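Local coordinates for protein thioesterase (Streptomyces coelicolor, PDB 3QMW) that is a thioesterase of the prodiginine biosynthetic pathway with an alpha/beta hydrolase fold, and probably hydrolyses thioester bonds, at residues D[22-27]-D[48-53]; D[74-77]-D[81-84]; D[85-90]-D[119-124]; D[233-238]-D[248-253]. All blocks are in the same frame, centred on the assembly; numbering follows the deposited sequence.

Interaction 1: D[22-27]-D[48-53]; sequences EPPDPA and GWQERL
The side-chain amide of Gln50 is gripped at both ends while its nitrogen rests against Pro24. NE2 donates to the backbone O of Val57 and OE1 accepts from the backbone N of Val59, so two bonds to strand 57-61 fix the rotation of the group. Across the contact, Gln50 NE2 lies 3.3 Å from Pro24 CD and 3.4 Å from Pro24 CG, with the proline ring and the amide arriving from opposite directions. No hydrogen bond links the two segments, and the ring carbons simply lie against a nitrogen that is already bonded elsewhere. Gln50 reaches this place with CG anti to the backbone N (chi1 -177°) and a bend at chi2 (62°) that turns the amide out of line with the first part of the chain. That first part meets Pro23, whose CB is 4.4 Å from Gln50 CG, a looser touch at the exposed end of the contact. Just beyond the prolines, Asp25 OD1 accepts from Ala27 N at 3.2 Å, from above the carboxylate plane, closing an Asx turn as the chain heads for strand 31-36. The contact thus brings an extended N-terminal segment against Gln50 of short helix 49-53 at the surface, beside strand 57-61 at the sheet's margin, while Trp49 of the same helix turns to Leu251 and Leu252 of helix 246-258.

Interaction 2: D[74-77]-D[81-84]; sequences RPYD and PLAE
Tyr76 lays its ring against Leu82 and Pro81 at the start of helix 79-91, within the long crossover of this alpha/beta hydrolase fold that leads from strand 57-61 through the helix to strand 99-104. The closest approach is between Tyr76 CD2 and Leu82 CD1, 3.6 Å apart, and the same methyl is 4.0 Å from Tyr76 CG. The CA of Leu82 sits over one face of the ring, and its side chain passes obliquely across the tyrosine; CG anti to the backbone N (chi1 -174°) carries CD1 to the CD2 side of the ring. Pro81 adds a lighter apolar touch, its CB 4.2 Å from Tyr76 CD1, as the two side chains slide past each other in opposite directions. Over the other face of the ring comes Arg74, whose NH2 lies 3.4 Å above the plane and towards the rim; the guanidinium presents its edge to CE1, so the ring stands between the arginine and the helix. With an alanine here, Leu82 CD1 and Pro81 CB would probably lose their apolar partner, a gap would open beside the helix, and the Arg74 guanidinium would be left without the ring it lies against. Further out, Pro65 packs on Tyr76 and Leu64 on Leu82, while a salt bridge from Asp77 OD2 to Arg186 NE ties the loop to helix 178-189. At the far end of the ring, Tyr76 OH approaches the CB of Ala85, one turn along from Pro81, to 3.7 Å.

Interaction 3: D[85-90]-D[119-124]; sequences AVADAL and RRRGAP
Asp88 and Arg121 cross at about a right angle. Their carboxylate and guanidinium planes are inclined by 37°, and a single oxygen, Asp88 OD1, takes both donors. Arg121 NH1 gives it the stronger bond, 2.7 Å with an N-H...O angle of 143°, reaching OD1 on its anti side and somewhat out of the carboxylate plane. The second, from Arg121 NH2 to the same OD1, is weak at 3.1 Å. While the carboxylate comes in near the guanidinium's edge, the CB of Ala87 lies over one face, 3.9 Å above the plane and towards the rim, so the flat group rests on the helix that supplies the charge. Arg121 spans the gap with its chain extended from CG to NE. It departs from the end of helix 106-120, where a Schellman motif terminates the helix: Gly122 takes the positive phi (68°) that favours glycine, and its N bonds back to Arg119 O at 2.7 Å. The C-terminal turn of one helix is thereby linked to the flank of helix 79-91, two helices beside the parallel sheet of the alpha/beta hydrolase fold. Arg121 NH1 also forms a salt bridge with Glu91 OE1, and a second acidic partner would probably strengthen its hold. Ala87 also packs on Val117 and Leu118 of helix 106-120.

Interaction 4: D[233-238]-D[248-253]; sequences RHLPGN and RDRLLA
Leu235 divides its two methyls between neighbouring residues of helix 246-258, and the two halves differ in closeness. On the tight side CD2 meets the aliphatic part of Arg250, at 3.3 Å from its CB and 3.8 Å from its CD, the two side chains crossing at a slant. On the looser side CD1 stands 4.1 Å from Leu251 CB and as far from Leu251 N, with the leucines roughly perpendicular. Leu235 sends its methyls forward with CG anti to the carbonyl carbon (chi1 -75°), although its CB is not aimed at the helix. Arg250 shows two characters: its first carbons are covered by Leu235, whereas the extended chain runs outwards until NE donates to the backbone O of Thr257 of the second subunit. That bond fixes the polar end at the subunit interface and leaves the methylenes for the leucine. A serine in place of Leu235 would probably leave the Arg250 methylenes and Leu251 CB without their apolar cover and open a gap between strand and helix. Next along the chain, exposed Pro236 marks the solvent side. The contact seats helix 246-258 on strand 230-235, an outermost strand of the parallel sheet within this chain; Phe206 of adjoining strand 203-208 packs on both leucines, and Leu242, from the loop leading into the helix, touches Leu251.

In the fold
From the N terminus, interaction 1 closes a loop that carries strand 31-36, bringing the leading segment to helix 49-53. Interaction 2 then closes a short turn into helix 79-91, and interaction 3 a longer excursion through strand 99-104 and helix 106-120. Interaction 4 closes last, from strand 230-235 to the final helix. The four follow in series, none nesting or crossing. Interactions 2 and 3 share helix 79-91 and touch; interactions 1 and 4 meet through the Arg52-Asp249 salt bridge and the packing of Trp49 on Leu252. Interaction 4 lies across the chain's centre from both 2 and 3, and interactions 1, 3 and 4 all reach the second subunit.

Interaction 1: D[22-27]-D[48-53]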
loop_
_atom_site.group_PDB
_atom_site.type_symbol
_atom_site.label_atom_id
_atom_site.label_comp_id
_atom_site.label_asym_id
_atom_site.label_seq_id
_atom_site.Cartn_x
_atom_site.Cartn_y
_atom_site.Cartn_z
ATOM N N GLU D 22 9.461 9.452 13.050
ATOM C CA GLU D 22 10.857 9.084 13.274
ATOM C C GLU D 22 11.142 7.824 12.440
ATOM O O GLU D 22 10.595 6.749 12.726
ATOM C CB GLU D 22 11.174 8.856 14.765
ATOM C CG GLU D 22 10.183 7.953 15.539
ATOM C CD GLU D 22 10.817 7.208 16.721
ATOM O OE1 GLU D 22 10.055 6.715 17.585
ATOM O OE2 GLU D 22 12.068 7.104 16.783
ATOM N N PRO D 23 11.979 7.957 11.388
ATOM C CA PRO D 23 12.252 6.800 10.536
ATOM C C PRO D 23 13.108 5.766 11.254
ATOM O O PRO D 23 14.025 6.136 11.995
ATOM C CB PRO D 23 13.002 7.396 9.341
ATOM C CG PRO D 23 13.601 8.658 9.849
ATOM C CD PRO D 23 12.715 9.159 10.947
ATOM N N PRO D 24 12.814 4.474 11.041
ATOM C CA PRO D 24 13.551 3.454 11.771
ATOM C C PRO D 24 15.042 3.446 11.423
ATOM O O PRO D 24 15.434 3.899 10.345
ATOM C CB PRO D 24 12.872 2.143 11.338
ATOM C CG PRO D 24 12.228 2.447 10.033
ATOM C CD PRO D 24 11.872 3.898 10.063
ATOM N N ASP D 25 15.849 2.968 12.367
ATOM C CA ASP D 25 17.269 2.701 12.156
ATOM C C ASP D 25 17.365 1.455 11.257
ATOM O O ASP D 25 16.801 0.406 11.605
ATOM C CB ASP D 25 17.941 2.451 13.516
ATOM C CG ASP D 25 19.470 2.392 13.443
ATOM O OD1 ASP D 25 20.061 2.376 12.334
ATOM O OD2 ASP D 25 20.087 2.357 14.535
ATOM N N PRO D 26 18.059 1.562 10.097
ATOM C CA PRO D 26 18.288 0.399 9.231
ATOM C C PRO D 26 18.933 -0.808 9.933
ATOM O O PRO D 26 18.760 -1.943 9.480
ATOM C CB PRO D 26 19.218 0.954 8.154
ATOM C CG PRO D 26 18.884 2.383 8.074
ATOM C CD PRO D 26 18.547 2.804 9.466
ATOM N N ALA D 27 19.665 -0.557 11.002
ATOM C CA ALA D 27 20.170 -1.575 11.906
ATOM C C ALA D 27 19.102 -2.262 12.725
ATOM O O ALA D 27 19.178 -3.431 13.003
ATOM C CB ALA D 27 21.170 -0.991 12.804
ATOM N N GLY D 48 9.638 9.561 -0.250
ATOM C CA GLY D 48 8.287 9.316 0.202
ATOM C C GLY D 48 7.995 7.859 0.491
ATOM O O GLY D 48 7.004 7.559 1.141
ATOM N N TRP D 49 8.844 6.954 0.013
ATOM C CA TRP D 49 8.601 5.527 0.158
ATOM C C TRP D 49 8.541 5.073 1.607
ATOM O O TRP D 49 7.707 4.242 1.942
ATOM C CB TRP D 49 9.667 4.713 -0.571
ATOM C CG TRP D 49 9.433 4.597 -2.026
ATOM C CD1 TRP D 49 8.983 5.568 -2.861
ATOM C CD2 TRP D 49 9.676 3.450 -2.835
ATOM N NE1 TRP D 49 8.902 5.094 -4.140
ATOM C CE2 TRP D 49 9.322 3.792 -4.156
ATOM C CE3 TRP D 49 10.146 2.157 -2.571
ATOM C CZ2 TRP D 49 9.418 2.886 -5.222
ATOM C CZ3 TRP D 49 10.242 1.255 -3.628
ATOM C CH2 TRP D 49 9.879 1.625 -4.935
ATOM N N GLN D 50 9.421 5.602 2.461
ATOM C CA GLN D 50 9.473 5.165 3.862
ATOM C C GLN D 50 8.122 5.350 4.535
ATOM O O GLN D 50 7.637 4.459 5.233
ATOM C CB GLN D 50 10.530 5.933 4.652
ATOM C CG GLN D 50 10.675 5.457 6.107
ATOM C CD GLN D 50 11.110 4.003 6.205
ATOM O OE1 GLN D 50 11.954 3.555 5.440
ATOM N NE2 GLN D 50 10.533 3.263 7.143
ATOM N N GLU D 51 7.533 6.519 4.311
ATOM C CA GLU D 51 6.261 6.894 4.905
ATOM C C GLU D 51 5.146 5.946 4.476
ATOM O O GLU D 51 4.259 5.635 5.275
ATOM C CB GLU D 51 5.884 8.323 4.490
ATOM C CG GLU D 51 6.695 9.441 5.162
ATOM C CD GLU D 51 8.101 9.657 4.572
ATOM O OE1 GLU D 51 8.342 9.314 3.384
ATOM O OE2 GLU D 51 8.971 10.181 5.312
ATOM N N ARG D 52 5.199 5.490 3.225
ATOM C CA ARG D 52 4.135 4.665 2.643
ATOM C C ARG D 52 4.206 3.192 2.997
ATOM O O ARG D 52 3.296 2.436 2.637
ATOM C CB ARG D 52 4.152 4.755 1.122
ATOM C CG ARG D 52 3.969 6.137 0.578
ATOM C CD ARG D 52 2.629 6.747 0.978
ATOM N NE ARG D 52 2.267 7.791 0.022
ATOM C CZ ARG D 52 1.682 7.570 -1.151
ATOM N NH1 ARG D 52 1.419 8.594 -1.951
ATOM N NH2 ARG D 52 1.346 6.340 -1.522
ATOM N N LEU D 53 5.278 2.772 3.665
ATOM C CA LEU D 53 5.475 1.352 3.946
ATOM C C LEU D 53 5.492 1.028 5.430
ATOM O O LEU D 53 5.321 -0.137 5.797
ATOM C CB LEU D 53 6.751 0.839 3.274
ATOM C CG LEU D 53 6.812 0.910 1.738
ATOM C CD1 LEU D 53 8.134 0.339 1.250
ATOM C CD2 LEU D 53 5.649 0.182 1.045
#

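Interaction 2: D[74-77]-D[81-84]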
loop_
_atom_site.group_PDB
_atom_site.type_symbol
_atom_site.label_atom_id
_atom_site.label_comp_id
_atom_site.label_asym_id
_atom_site.label_seq_id
_atom_site.Cartn_x
_atom_site.Cartn_y
_atom_site.Cartn_z
ATOM N N ARG D 74 33.733 8.977 -10.214
ATOM C CA ARG D 74 33.505 8.518 -11.575
ATOM C C ARG D 74 32.422 7.426 -11.596
ATOM O O ARG D 74 32.495 6.462 -10.822
ATOM C CB ARG D 74 34.818 7.985 -12.155
ATOM C CG ARG D 74 34.761 7.574 -13.629
ATOM C CD ARG D 74 35.500 6.247 -13.859
ATOM N NE ARG D 74 34.892 5.155 -13.090
ATOM C CZ ARG D 74 35.325 3.895 -13.078
ATOM N NH1 ARG D 74 36.383 3.535 -13.805
ATOM N NH2 ARG D 74 34.687 2.988 -12.339
ATOM N N PRO D 75 31.415 7.568 -12.480
ATOM C CA PRO D 75 30.396 6.531 -12.607
ATOM C C PRO D 75 30.898 5.293 -13.359
ATOM O O PRO D 75 31.657 5.411 -14.329
ATOM C CB PRO D 75 29.299 7.218 -13.419
ATOM C CG PRO D 75 30.025 8.185 -14.267
ATOM C CD PRO D 75 31.181 8.675 -13.423
ATOM N N TYR D 76 30.462 4.118 -12.919
ATOM C CA TYR D 76 30.785 2.888 -13.609
ATOM C C TYR D 76 29.974 2.798 -14.903
ATOM O O TYR D 76 28.821 3.251 -14.955
ATOM C CB TYR D 76 30.467 1.680 -12.729
ATOM C CG TYR D 76 31.291 1.556 -11.467
ATOM C CD1 TYR D 76 32.382 0.694 -11.406
ATOM C CD2 TYR D 76 30.961 2.270 -10.323
ATOM C CE1 TYR D 76 33.128 0.560 -10.244
ATOM C CE2 TYR D 76 31.701 2.137 -9.152
ATOM C CZ TYR D 76 32.781 1.287 -9.121
ATOM O OH TYR D 76 33.506 1.167 -7.960
ATOM N N ASP D 77 30.591 2.221 -15.938
ATOM C CA ASP D 77 29.896 1.850 -17.182
ATOM C C ASP D 77 29.868 0.327 -17.412
ATOM O O ASP D 77 29.429 -0.129 -18.463
ATOM C CB ASP D 77 30.502 2.577 -18.393
ATOM C CG ASP D 77 31.911 2.096 -18.741
ATOM O OD1 ASP D 77 32.889 2.615 -18.154
ATOM O OD2 ASP D 77 32.039 1.211 -19.620
ATOM N N PRO D 81 31.641 -5.078 -12.084
ATOM C CA PRO D 81 32.350 -4.296 -11.058
ATOM C C PRO D 81 31.378 -3.480 -10.192
ATOM O O PRO D 81 31.539 -3.410 -8.968
ATOM C CB PRO D 81 33.278 -3.371 -11.874
ATOM C CG PRO D 81 32.925 -3.583 -13.324
ATOM C CD PRO D 81 32.256 -4.927 -13.414
ATOM N N LEU D 82 30.371 -2.887 -10.829
ATOM C CA LEU D 82 29.348 -2.127 -10.111
ATOM C C LEU D 82 28.620 -3.011 -9.110
ATOM O O LEU D 82 28.552 -2.694 -7.915
ATOM C CB LEU D 82 28.348 -1.513 -11.096
ATOM C CG LEU D 82 27.292 -0.568 -10.528
ATOM C CD1 LEU D 82 27.917 0.481 -9.633
ATOM C CD2 LEU D 82 26.523 0.073 -11.670
ATOM N N ALA D 83 28.093 -4.129 -9.602
ATOM C CA ALA D 83 27.439 -5.112 -8.741
ATOM C C ALA D 83 28.349 -5.563 -7.591
ATOM O O ALA D 83 27.894 -5.704 -6.457
ATOM C CB ALA D 83 26.978 -6.305 -9.558
ATOM N N GLU D 84 29.635 -5.767 -7.890
ATOM C CA GLU D 84 30.628 -6.168 -6.878
ATOM C C GLU D 84 30.949 -5.061 -5.878
ATOM O O GLU D 84 31.090 -5.329 -4.690
ATOM C CB GLU D 84 31.913 -6.706 -7.539
ATOM C CG GLU D 84 31.758 -8.153 -8.000
ATOM C CD GLU D 84 32.976 -8.735 -8.688
ATOM O OE1 GLU D 84 33.767 -7.986 -9.314
ATOM O OE2 GLU D 84 33.118 -9.976 -8.617
#

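Interaction 3: D[85-90]-D[119-124]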
loop_
_atom_site.group_PDB
_atom_site.type_symbol
_atom_site.label_atom_id
_atom_site.label_comp_id
_atom_site.label_asym_id
_atom_site.label_seq_id
_atom_site.Cartn_x
_atom_site.Cartn_y
_atom_site.Cartn_z
ATOM N N ALA D 85 31.052 -3.825 -6.353
ATOM C CA ALA D 85 31.214 -2.673 -5.457
ATOM C C ALA D 85 30.013 -2.563 -4.514
ATOM O O ALA D 85 30.179 -2.333 -3.308
ATOM C CB ALA D 85 31.381 -1.386 -6.264
ATOM N N VAL D 86 28.813 -2.739 -5.079
ATOM C CA VAL D 86 27.551 -2.665 -4.326
ATOM C C VAL D 86 27.470 -3.697 -3.189
ATOM O O VAL D 86 27.054 -3.380 -2.067
ATOM C CB VAL D 86 26.321 -2.845 -5.268
ATOM C CG1 VAL D 86 25.068 -3.236 -4.477
ATOM C CG2 VAL D 86 26.079 -1.585 -6.092
ATOM N N ALA D 87 27.861 -4.930 -3.495
ATOM C CA ALA D 87 27.830 -6.012 -2.523
ATOM C C ALA D 87 28.869 -5.761 -1.433
ATOM O O ALA D 87 28.594 -5.976 -0.249
ATOM C CB ALA D 87 28.061 -7.353 -3.208
ATOM N N ASP D 88 30.049 -5.278 -1.826
ATOM C CA ASP D 88 31.068 -4.880 -0.857
ATOM C C ASP D 88 30.446 -3.944 0.163
ATOM O O ASP D 88 30.444 -4.236 1.353
ATOM C CB ASP D 88 32.262 -4.196 -1.542
ATOM C CG ASP D 88 33.107 -5.163 -2.370
ATOM O OD1 ASP D 88 33.129 -6.379 -2.059
ATOM O OD2 ASP D 88 33.762 -4.704 -3.333
ATOM N N ALA D 89 29.891 -2.841 -0.326
ATOM C CA ALA D 89 29.203 -1.848 0.503
ATOM C C ALA D 89 28.131 -2.435 1.440
ATOM O O ALA D 89 28.034 -2.059 2.617
ATOM C CB ALA D 89 28.579 -0.797 -0.395
ATOM N N LEU D 90 27.327 -3.351 0.915
ATOM C CA LEU D 90 26.285 -3.986 1.713
ATOM C C LEU D 90 26.878 -4.837 2.824
ATOM O O LEU D 90 26.444 -4.747 3.976
ATOM C CB LEU D 90 25.371 -4.837 0.833
ATOM C CG LEU D 90 24.441 -4.033 -0.069
ATOM C CD1 LEU D 90 23.917 -4.891 -1.211
ATOM C CD2 LEU D 90 23.308 -3.455 0.759
ATOM N N ARG D 119 25.209 -14.483 -3.663
ATOM C CA ARG D 119 25.123 -15.952 -3.621
ATOM C C ARG D 119 26.507 -16.570 -3.752
ATOM O O ARG D 119 26.907 -17.374 -2.905
ATOM C CB ARG D 119 24.209 -16.507 -4.728
ATOM C CG ARG D 119 24.148 -18.042 -4.792
ATOM C CD ARG D 119 23.005 -18.532 -5.667
ATOM N NE ARG D 119 23.210 -18.230 -7.085
ATOM C CZ ARG D 119 22.441 -18.683 -8.082
ATOM N NH1 ARG D 119 21.401 -19.478 -7.844
ATOM N NH2 ARG D 119 22.720 -18.344 -9.338
ATOM N N ARG D 120 27.234 -16.186 -4.801
ATOM C CA ARG D 120 28.598 -16.682 -5.025
ATOM C C ARG D 120 29.492 -16.497 -3.793
ATOM O O ARG D 120 30.302 -17.365 -3.475
ATOM C CB ARG D 120 29.253 -16.003 -6.238
ATOM C CG ARG D 120 28.480 -16.148 -7.558
ATOM C CD ARG D 120 29.406 -16.080 -8.787
ATOM N NE ARG D 120 30.443 -15.047 -8.668
ATOM C CZ ARG D 120 30.345 -13.790 -9.109
ATOM N NH1 ARG D 120 31.363 -12.950 -8.936
ATOM N NH2 ARG D 120 29.244 -13.361 -9.721
ATOM N N ARG D 121 29.329 -15.372 -3.101
ATOM C CA ARG D 121 30.098 -15.086 -1.894
ATOM C C ARG D 121 29.513 -15.793 -0.679
ATOM O O ARG D 121 30.073 -15.723 0.416
ATOM C CB ARG D 121 30.136 -13.580 -1.636
ATOM C CG ARG D 121 30.838 -12.763 -2.716
ATOM C CD ARG D 121 30.987 -11.327 -2.252
ATOM N NE ARG D 121 31.403 -10.401 -3.310
ATOM C CZ ARG D 121 31.698 -9.112 -3.111
ATOM N NH1 ARG D 121 31.636 -8.581 -1.891
ATOM N NH2 ARG D 121 32.062 -8.348 -4.135
ATOM N N GLY D 122 28.381 -16.461 -0.870
ATOM C CA GLY D 122 27.728 -17.195 0.196
ATOM C C GLY D 122 27.163 -16.294 1.271
ATOM O O GLY D 122 27.192 -16.643 2.448
ATOM N N ALA D 123 26.647 -15.137 0.868
ATOM C CA ALA D 123 26.021 -14.197 1.799
ATOM C C ALA D 123 24.587 -14.633 2.099
ATOM O O ALA D 123 23.946 -15.228 1.233
ATOM C CB ALA D 123 26.027 -12.804 1.211
ATOM N N PRO D 124 24.075 -14.330 3.318
ATOM C CA PRO D 124 22.706 -14.728 3.679
ATOM C C PRO D 124 21.698 -14.234 2.643
ATOM O O PRO D 124 21.627 -13.035 2.393
ATOM C CB PRO D 124 22.474 -14.047 5.034
ATOM C CG PRO D 124 23.826 -13.720 5.559
ATOM C CD PRO D 124 24.708 -13.511 4.371
#

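Interaction 4: D[233-238]-D[248-253]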
loop_
_atom_site.group_PDB
_atom_site.type_symbol
_atom_site.label_atom_id
_atom_site.label_comp_id
_atom_site.label_asym_id
_atom_site.label_seq_id
_atom_site.Cartn_x
_atom_site.Cartn_y
_atom_site.Cartn_z
ATOM N N ARG D 233 2.773 -8.859 -11.362
ATOM C CA ARG D 233 1.744 -7.833 -11.272
ATOM C C ARG D 233 1.833 -7.008 -12.536
ATOM O O ARG D 233 2.899 -6.887 -13.128
ATOM C CB ARG D 233 1.942 -6.938 -10.056
ATOM C CG ARG D 233 2.104 -7.682 -8.742
ATOM C CD ARG D 233 0.973 -8.656 -8.493
ATOM N NE ARG D 233 1.000 -9.146 -7.116
ATOM C CZ ARG D 233 0.125 -10.007 -6.598
ATOM N NH1 ARG D 233 -0.863 -10.493 -7.340
ATOM N NH2 ARG D 233 0.244 -10.386 -5.332
ATOM N N HIS D 234 0.704 -6.460 -12.957
ATOM C CA HIS D 234 0.643 -5.662 -14.171
ATOM C C HIS D 234 -0.022 -4.334 -13.848
ATOM O O HIS D 234 -1.197 -4.294 -13.486
ATOM C CB HIS D 234 -0.136 -6.389 -15.262
ATOM C CG HIS D 234 -0.099 -5.697 -16.585
ATOM N ND1 HIS D 234 1.060 -5.564 -17.318
ATOM C CD2 HIS D 234 -1.074 -5.104 -17.310
ATOM C CE1 HIS D 234 0.797 -4.916 -18.438
ATOM N NE2 HIS D 234 -0.492 -4.629 -18.460
ATOM N N LEU D 235 0.746 -3.257 -13.983
ATOM C CA LEU D 235 0.309 -1.926 -13.623
ATOM C C LEU D 235 -0.009 -1.119 -14.871
ATOM O O LEU D 235 0.380 -1.494 -15.970
ATOM C CB LEU D 235 1.408 -1.245 -12.814
ATOM C CG LEU D 235 1.508 -1.771 -11.392
ATOM C CD1 LEU D 235 2.821 -1.398 -10.774
ATOM C CD2 LEU D 235 0.353 -1.211 -10.596
ATOM N N PRO D 236 -0.742 -0.011 -14.712
ATOM C CA PRO D 236 -0.990 0.875 -15.839
ATOM C C PRO D 236 0.032 2.001 -15.869
ATOM O O PRO D 236 0.571 2.391 -14.829
ATOM C CB PRO D 236 -2.378 1.426 -15.532
ATOM C CG PRO D 236 -2.391 1.528 -14.021
ATOM C CD PRO D 236 -1.472 0.426 -13.505
ATOM N N GLY D 237 0.293 2.524 -17.056
ATOM C CA GLY D 237 1.223 3.642 -17.207
ATOM C C GLY D 237 2.480 3.257 -17.961
ATOM O O GLY D 237 2.530 2.212 -18.620
ATOM N N ASN D 238 3.500 4.103 -17.839
ATOM C CA ASN D 238 4.654 4.058 -18.726
ATOM C C ASN D 238 5.937 3.618 -18.023
ATOM O O ASN D 238 5.931 3.294 -16.840
ATOM C CB ASN D 238 4.812 5.418 -19.436
ATOM C CG ASN D 238 5.114 6.572 -18.482
ATOM O OD1 ASN D 238 5.681 6.386 -17.402
ATOM N ND2 ASN D 238 4.752 7.782 -18.899
ATOM N N ARG D 248 2.525 4.374 -9.164
ATOM C CA ARG D 248 3.546 4.467 -8.121
ATOM C C ARG D 248 2.919 4.076 -6.799
ATOM O O ARG D 248 3.545 3.390 -5.989
ATOM C CB ARG D 248 4.125 5.883 -8.016
ATOM C CG ARG D 248 4.841 6.141 -6.693
ATOM C CD ARG D 248 5.330 7.540 -6.595
ATOM N NE ARG D 248 6.156 7.730 -5.409
ATOM C CZ ARG D 248 5.718 8.135 -4.216
ATOM N NH1 ARG D 248 4.426 8.391 -4.010
ATOM N NH2 ARG D 248 6.586 8.270 -3.210
ATOM N N ASP D 249 1.690 4.557 -6.581
ATOM C CA ASP D 249 0.877 4.197 -5.407
ATOM C C ASP D 249 0.598 2.693 -5.354
ATOM O O ASP D 249 0.739 2.086 -4.294
ATOM C CB ASP D 249 -0.456 4.975 -5.388
ATOM C CG ASP D 249 -0.315 6.389 -4.834
ATOM O OD1 ASP D 249 0.198 6.545 -3.705
ATOM O OD2 ASP D 249 -0.749 7.348 -5.511
ATOM N N ARG D 250 0.232 2.094 -6.489
ATOM C CA ARG D 250 -0.042 0.655 -6.529
ATOM C C ARG D 250 1.206 -0.199 -6.345
ATOM O O ARG D 250 1.180 -1.156 -5.563
ATOM C CB ARG D 250 -0.765 0.244 -7.809
ATOM C CG ARG D 250 -2.269 0.144 -7.664
ATOM C CD ARG D 250 -2.873 -0.822 -8.700
ATOM N NE ARG D 250 -4.290 -1.111 -8.439
ATOM C CZ ARG D 250 -5.300 -0.263 -8.672
ATOM N NH1 ARG D 250 -5.079 0.954 -9.175
ATOM N NH2 ARG D 250 -6.546 -0.633 -8.395
ATOM N N LEU D 251 2.295 0.132 -7.047
ATOM C CA LEU D 251 3.575 -0.550 -6.822
ATOM C C LEU D 251 3.834 -0.627 -5.326
ATOM O O LEU D 251 4.050 -1.704 -4.795
ATOM C CB LEU D 251 4.744 0.170 -7.498
ATOM C CG LEU D 251 6.139 -0.270 -7.006
ATOM C CD1 LEU D 251 6.568 -1.500 -7.744
ATOM C CD2 LEU D 251 7.170 0.804 -7.166
ATOM N N LEU D 252 3.796 0.525 -4.663
ATOM C CA LEU D 252 4.046 0.609 -3.216
ATOM C C LEU D 252 3.123 -0.249 -2.348
ATOM O O LEU D 252 3.518 -0.706 -1.270
ATOM C CB LEU D 252 3.957 2.066 -2.745
ATOM C CG LEU D 252 5.144 2.955 -3.116
ATOM C CD1 LEU D 252 4.818 4.396 -2.823
ATOM C CD2 LEU D 252 6.422 2.519 -2.371
ATOM N N ALA D 253 1.888 -0.441 -2.808
ATOM C CA ALA D 253 0.890 -1.187 -2.051
ATOM C C ALA D 253 1.151 -2.671 -2.228
ATOM O O ALA D 253 1.113 -3.429 -1.257
ATOM C CB ALA D 253 -0.506 -0.819 -2.509
#